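Local coordinates for protein WbmS, polysaccharide deacetylase involved in O-antigen biosynthesis (Bordetella bronchiseptica, PDB 3HFT) that probably removes acetyl groups from a polysaccharide during O-antigen biosynthesis, as a hydrolase of the polysaccharide deacetylase family with a bound zinc ion, at residues A[44-49]-A[206-211]; A[70-75]-A[90-95]. All blocks are in the same frame, centred on the assembly; numbering follows the deposited sequence.

Contact 1 (A[44-49]-A[206-211]); sequences DIDWAA and DFHPIH. With EDO (1,2-ethanediol), chain F; EDO (1,2-ethanediol), chain D.
D44 and D46 meet D206 and H208 at the C-terminal edge of the parallel sheet of a polysaccharide deacetylase domain, where strands 39-44 and 203-207 run out into the loops round the zinc ion. The side chain of D44 points across to the second strand. Its CB lies 3.7 Å from H208 CD2. Beyond it, CG stands beside the backbone N (chi1 -71°), which turns the carboxylate across that of D206 at about a right angle, the two planes 70° apart. OD1 forms a salt bridge with R125. OD2 comes within 2.5 Å of D206 OD2, and O2 of the chain F ethanediol also lies close to it. The two strands are joined by D44 N donating to F207 O, and D44 O faces P209 CD at 3.3 Å.

D46 binds the metal through OD1, together with H92 and H127, while its OD2 is 3.2 Å from H208 CD2, obliquely to the ring, and accepts a hydrogen bond from the hydroxyl O2 of the chain D ethanediol. H208 is gripped at both ring nitrogens: ND1 is hydrogen-bonded to D179, and NE2 donates to O2 of the chain F ethanediol with an N-H...O angle of 164°. The two ethanediols, probably from the crystallisation liquor, lie among the polar side chains of D46, H208 and H211 beside the metal site and may mark a pocket.

I45 to A48 form a type I' turn that carries the zinc ligand D46, and the methyl of A48 packs on P209 CB at 4.0 Å. A water bridges turn and helix start, donating to I45 O and accepting from I210 N. H211 NE2 donates to O1 of the chain D ethanediol at 2.7 Å, with that O1 at the ring edge in plane.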
loop_
_atom_site.group_PDB
_atom_site.type_symbol
_atom_site.label_atom_id
_atom_site.label_comp_id
_atom_site.label_asym_id
_atom_site.label_seq_id
_atom_site.Cartn_x
_atom_site.Cartn_y
_atom_site.Cartn_z
ATOM N N ASP A 44 15.998 -4.690 5.400
ATOM C CA ASP A 44 15.652 -3.509 6.169
ATOM C C ASP A 44 16.566 -3.551 7.422
ATOM O O ASP A 44 16.415 -4.417 8.312
ATOM C CB ASP A 44 14.201 -3.550 6.614
ATOM C CG ASP A 44 13.218 -3.354 5.459
ATOM O OD1 ASP A 44 13.639 -3.016 4.336
ATOM O OD2 ASP A 44 12.005 -3.530 5.705
ATOM N N ILE A 45 17.531 -2.662 7.448
ATOM C CA ILE A 45 18.605 -2.717 8.455
ATOM C C ILE A 45 18.051 -2.509 9.877
ATOM O O ILE A 45 18.495 -3.150 10.807
ATOM C CB ILE A 45 19.766 -1.794 8.037
ATOM C CG1 ILE A 45 20.415 -2.343 6.738
ATOM C CG2 ILE A 45 20.831 -1.640 9.182
ATOM C CD1 ILE A 45 21.560 -1.459 6.153
ATOM N N ASP A 46 17.043 -1.654 10.018
ATOM C CA ASP A 46 16.363 -1.396 11.297
ATOM C C ASP A 46 17.300 -1.200 12.488
ATOM O O ASP A 46 17.134 -1.830 13.542
ATOM C CB ASP A 46 15.323 -2.482 11.601
ATOM C CG ASP A 46 14.080 -2.312 10.768
ATOM O OD1 ASP A 46 14.188 -1.625 9.732
ATOM O OD2 ASP A 46 13.019 -2.862 11.131
ATOM N N TRP A 47 18.269 -0.314 12.322
ATOM C CA TRP A 47 19.148 0.092 13.422
ATOM C C TRP A 47 19.946 -1.038 14.066
ATOM O O TRP A 47 20.377 -0.917 15.204
ATOM C CB TRP A 47 18.361 0.885 14.497
ATOM C CG TRP A 47 17.671 2.084 13.893
ATOM C CD1 TRP A 47 18.220 3.312 13.674
ATOM C CD2 TRP A 47 16.340 2.140 13.356
ATOM N NE1 TRP A 47 17.316 4.126 13.055
ATOM C CE2 TRP A 47 16.153 3.442 12.846
ATOM C CE3 TRP A 47 15.290 1.213 13.247
ATOM C CZ2 TRP A 47 14.961 3.854 12.249
ATOM C CZ3 TRP A 47 14.097 1.628 12.654
ATOM C CH2 TRP A 47 13.950 2.937 12.168
ATOM N N ALA A 48 20.177 -2.127 13.343
ATOM C CA ALA A 48 21.002 -3.222 13.868
ATOM C C ALA A 48 22.404 -2.762 14.271
ATOM O O ALA A 48 23.039 -1.945 13.604
ATOM C CB ALA A 48 21.103 -4.333 12.826
ATOM N N ALA A 49 22.907 -3.315 15.363
ATOM C CA ALA A 49 24.263 -3.084 15.762
ATOM C C ALA A 49 25.166 -3.566 14.620
ATOM O O ALA A 49 24.805 -4.458 13.875
ATOM C CB ALA A 49 24.574 -3.886 17.057
ATOM N N ASP A 206 11.819 -9.630 2.240
ATOM C CA ASP A 206 12.387 -8.671 3.171
ATOM C C ASP A 206 12.861 -9.366 4.451
ATOM O O ASP A 206 12.057 -9.984 5.172
ATOM C CB ASP A 206 11.337 -7.634 3.523
ATOM C CG ASP A 206 11.858 -6.505 4.410
ATOM O OD1 ASP A 206 13.089 -6.391 4.617
ATOM O OD2 ASP A 206 10.989 -5.691 4.838
ATOM N N PHE A 207 14.160 -9.241 4.730
ATOM C CA PHE A 207 14.771 -9.780 5.961
ATOM C C PHE A 207 15.350 -8.653 6.819
ATOM O O PHE A 207 15.798 -7.649 6.302
ATOM C CB PHE A 207 15.918 -10.723 5.636
ATOM C CG PHE A 207 15.505 -12.018 4.978
ATOM C CD1 PHE A 207 15.378 -12.112 3.608
ATOM C CD2 PHE A 207 15.296 -13.162 5.748
ATOM C CE1 PHE A 207 15.031 -13.341 3.013
ATOM C CE2 PHE A 207 14.932 -14.369 5.167
ATOM C CZ PHE A 207 14.790 -14.449 3.796
ATOM N N HIS A 208 15.368 -8.867 8.123
ATOM C CA HIS A 208 16.034 -7.974 9.075
ATOM C C HIS A 208 17.267 -8.683 9.634
ATOM O O HIS A 208 17.182 -9.834 10.051
ATOM C CB HIS A 208 15.103 -7.598 10.223
ATOM C CG HIS A 208 13.861 -6.905 9.769
ATOM N ND1 HIS A 208 12.742 -7.597 9.341
ATOM C CD2 HIS A 208 13.584 -5.594 9.611
ATOM C CE1 HIS A 208 11.819 -6.726 8.961
ATOM N NE2 HIS A 208 12.308 -5.503 9.102
ATOM N N PRO A 209 18.411 -7.987 9.634
ATOM C CA PRO A 209 19.647 -8.503 10.207
ATOM C C PRO A 209 19.466 -9.110 11.594
ATOM O O PRO A 209 19.986 -10.205 11.836
ATOM C CB PRO A 209 20.550 -7.276 10.219
ATOM C CG PRO A 209 20.160 -6.560 8.978
ATOM C CD PRO A 209 18.636 -6.718 8.926
ATOM N N ILE A 210 18.687 -8.447 12.453
ATOM C CA ILE A 210 18.438 -8.956 13.800
ATOM C C ILE A 210 17.797 -10.345 13.747
ATOM O O ILE A 210 18.175 -11.232 14.515
ATOM C CB ILE A 210 17.612 -7.968 14.699
ATOM C CG1 ILE A 210 17.709 -8.415 16.167
ATOM C CG2 ILE A 210 16.103 -7.807 14.222
ATOM C CD1 ILE A 210 19.193 -8.489 16.750
ATOM N N HIS A 211 16.863 -10.560 12.841
ATOM C CA HIS A 211 16.215 -11.885 12.791
ATOM C C HIS A 211 17.091 -12.920 12.137
ATOM O O HIS A 211 17.055 -14.096 12.495
ATOM C CB HIS A 211 14.839 -11.815 12.134
ATOM C CG HIS A 211 13.878 -10.953 12.877
ATOM N ND1 HIS A 211 13.697 -11.061 14.234
ATOM C CD2 HIS A 211 13.083 -9.939 12.468
ATOM C CE1 HIS A 211 12.809 -10.168 14.628
ATOM N NE2 HIS A 211 12.414 -9.479 13.572
HETATM C C1 EDO F . 8.995 -2.440 7.627
HETATM O O1 EDO F . 9.195 -1.725 8.865
HETATM C C2 EDO F . 9.909 -3.666 7.643
HETATM O O2 EDO F . 11.250 -3.334 8.117
HETATM C C1 EDO D . 11.257 -6.122 14.059
HETATM O O1 EDO D . 10.652 -7.375 13.733
HETATM C C2 EDO D . 12.555 -5.951 13.261
HETATM O O2 EDO D . 12.893 -4.560 13.118
HETATM O O HOH W 1 17.721 -5.618 12.020
#

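Contact 2 (A[70-75]-A[90-95]); sequences FATHST and GVHPNF
Strands 67-71 and 87-91 pair in parallel as the two strands of a beta-alpha-beta unit, with helix 77-83 between them, and F70 and A71 lie beside G90 and V91 at their C-terminal ends. Two backbone hydrogen bonds carry the pairing: A71 N donates to G90 O at 173°, and H92 N donates to A71 O at 2.8 Å, bent to 143°. A water continues the link past the last strand residues, donating to both T72 O and H92 O.

Among the side-chain contacts, F70 CD1 lies 3.4 Å from V91 O, with V91 N at the ring edge in plane, and F70 CB sits 3.8 Å from H92 CB. On the other face of the sheet the A71 methyl comes near G90 O.

H92 contributes NE2 to the zinc site. Its CG is anti to the backbone N (chi1 -157°), which swings the imidazole toward the metal, and ND1 makes a weak hydrogen bond to R125 O. T72 lies alongside, pointing the same way: its OG1 is bonded to H73 ND1 and W47 N, while its methyl CG2 meets the edge of the H92 ring in plane, 3.5 Å from CD2.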
loop_
_atom_site.group_PDB
_atom_site.type_symbol
_atom_site.label_atom_id
_atom_site.label_comp_id
_atom_site.label_asym_id
_atom_site.label_seq_id
_atom_site.Cartn_x
_atom_site.Cartn_y
_atom_site.Cartn_z
ATOM N N PHE A 70 18.307 -1.508 2.766
ATOM C CA PHE A 70 17.677 -0.223 3.078
ATOM C C PHE A 70 18.228 0.338 4.392
ATOM O O PHE A 70 18.007 -0.227 5.455
ATOM C CB PHE A 70 16.160 -0.358 3.071
ATOM C CG PHE A 70 15.602 -0.686 1.731
ATOM C CD1 PHE A 70 15.559 0.275 0.716
ATOM C CD2 PHE A 70 15.067 -1.931 1.474
ATOM C CE1 PHE A 70 15.028 -0.037 -0.495
ATOM C CE2 PHE A 70 14.530 -2.217 0.247
ATOM C CZ PHE A 70 14.529 -1.277 -0.739
ATOM N N ALA A 71 18.977 1.443 4.287
ATOM C CA ALA A 71 19.727 1.982 5.436
ATOM C C ALA A 71 18.884 2.853 6.352
ATOM O O ALA A 71 18.094 3.708 5.894
ATOM C CB ALA A 71 20.952 2.794 4.939
ATOM N N THR A 72 19.065 2.644 7.648
ATOM C CA THR A 72 18.369 3.398 8.676
ATOM C C THR A 72 19.239 4.470 9.313
ATOM O O THR A 72 18.743 5.475 9.797
ATOM C CB THR A 72 17.869 2.466 9.811
ATOM O OG1 THR A 72 18.893 1.514 10.165
ATOM C CG2 THR A 72 16.602 1.723 9.392
ATOM N N HIS A 73 20.538 4.243 9.315
ATOM C CA HIS A 73 21.430 5.070 10.112
ATOM C C HIS A 73 22.835 5.010 9.562
ATOM O O HIS A 73 23.151 4.190 8.704
ATOM C CB HIS A 73 21.382 4.571 11.543
ATOM C CG HIS A 73 21.971 3.214 11.715
ATOM N ND1 HIS A 73 21.256 2.056 11.470
ATOM C CD2 HIS A 73 23.215 2.822 12.081
ATOM C CE1 HIS A 73 22.034 1.013 11.706
ATOM N NE2 HIS A 73 23.234 1.449 12.046
ATOM N N SER A 74 23.679 5.908 10.041
ATOM C CA SER A 74 25.010 5.979 9.540
ATOM C C SER A 74 25.874 4.930 10.241
ATOM O O SER A 74 25.831 4.812 11.468
ATOM C CB SER A 74 25.575 7.360 9.812
ATOM O OG SER A 74 26.879 7.402 9.324
ATOM N N THR A 75 26.638 4.175 9.449
ATOM C CA THR A 75 27.612 3.192 9.945
ATOM C C THR A 75 28.671 2.962 8.873
ATOM O O THR A 75 28.374 2.993 7.679
ATOM C CB THR A 75 26.971 1.821 10.273
ATOM O OG1 THR A 75 28.003 0.815 10.276
ATOM C CG2 THR A 75 25.894 1.437 9.246
ATOM N N GLY A 90 19.880 1.446 -0.557
ATOM C CA GLY A 90 18.719 2.313 -0.590
ATOM C C GLY A 90 18.497 2.879 0.806
ATOM O O GLY A 90 19.351 2.718 1.707
ATOM N N VAL A 91 17.368 3.557 0.991
ATOM C CA VAL A 91 17.052 4.216 2.272
ATOM C C VAL A 91 15.808 3.662 2.940
ATOM O O VAL A 91 14.887 3.180 2.268
ATOM C CB VAL A 91 16.953 5.781 2.083
ATOM C CG1 VAL A 91 18.331 6.345 1.833
ATOM C CG2 VAL A 91 15.971 6.148 0.948
ATOM N N HIS A 92 15.823 3.735 4.272
ATOM C CA HIS A 92 14.751 3.287 5.135
ATOM C C HIS A 92 14.357 4.413 6.105
ATOM O O HIS A 92 14.646 4.363 7.302
ATOM C CB HIS A 92 15.203 2.034 5.881
ATOM C CG HIS A 92 14.088 1.167 6.378
ATOM N ND1 HIS A 92 13.150 0.596 5.546
ATOM C CD2 HIS A 92 13.813 0.709 7.626
ATOM C CE1 HIS A 92 12.323 -0.146 6.265
ATOM N NE2 HIS A 92 12.701 -0.088 7.529
ATOM N N PRO A 93 13.672 5.435 5.584
ATOM C CA PRO A 93 13.264 6.581 6.384
ATOM C C PRO A 93 12.222 6.173 7.428
ATOM O O PRO A 93 11.401 5.276 7.169
ATOM C CB PRO A 93 12.632 7.520 5.342
ATOM C CG PRO A 93 12.127 6.622 4.305
ATOM C CD PRO A 93 13.182 5.552 4.193
ATOM N N ASN A 94 12.270 6.831 8.587
ATOM C CA ASN A 94 11.355 6.557 9.679
ATOM C C ASN A 94 10.414 7.705 9.963
ATOM O O ASN A 94 10.804 8.711 10.602
ATOM C CB ASN A 94 12.132 6.264 10.946
ATOM C CG ASN A 94 11.224 5.882 12.098
ATOM O OD1 ASN A 94 10.061 5.498 11.911
ATOM N ND2 ASN A 94 11.767 5.942 13.288
ATOM N N PHE A 95 9.177 7.566 9.485
ATOM C CA PHE A 95 8.176 8.600 9.659
ATOM C C PHE A 95 7.228 8.316 10.819
ATOM O O PHE A 95 6.322 9.114 11.061
ATOM C CB PHE A 95 7.343 8.776 8.386
ATOM C CG PHE A 95 8.153 9.040 7.130
ATOM C CD1 PHE A 95 8.943 10.177 7.010
ATOM C CD2 PHE A 95 8.064 8.170 6.040
ATOM C CE1 PHE A 95 9.672 10.431 5.841
ATOM C CE2 PHE A 95 8.769 8.431 4.861
ATOM C CZ PHE A 95 9.583 9.556 4.761
HETATM O O HOH W 2 15.888 5.899 9.321
#

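In the fold
From the N terminus, strand 39-44 comes first and leads through the loop of D46 and W47 into helix 50-63. Strand 67-71 follows, and contact 2 closes a short loop through helix 77-83 to strand 87-91. The chain then passes through the region that supplies R125 and H127 before strand 203-207 returns beside strand 39-44, where contact 1 closes a loop of 156 residues. Contact 2 is nested wholly inside it. Both contacts lie on the same parallel sheet, at neighbouring strand ends, and they touch: I45 N probably bonds to F70 O. Together they bring D46 and H92, two of the three zinc ligands, to one metal.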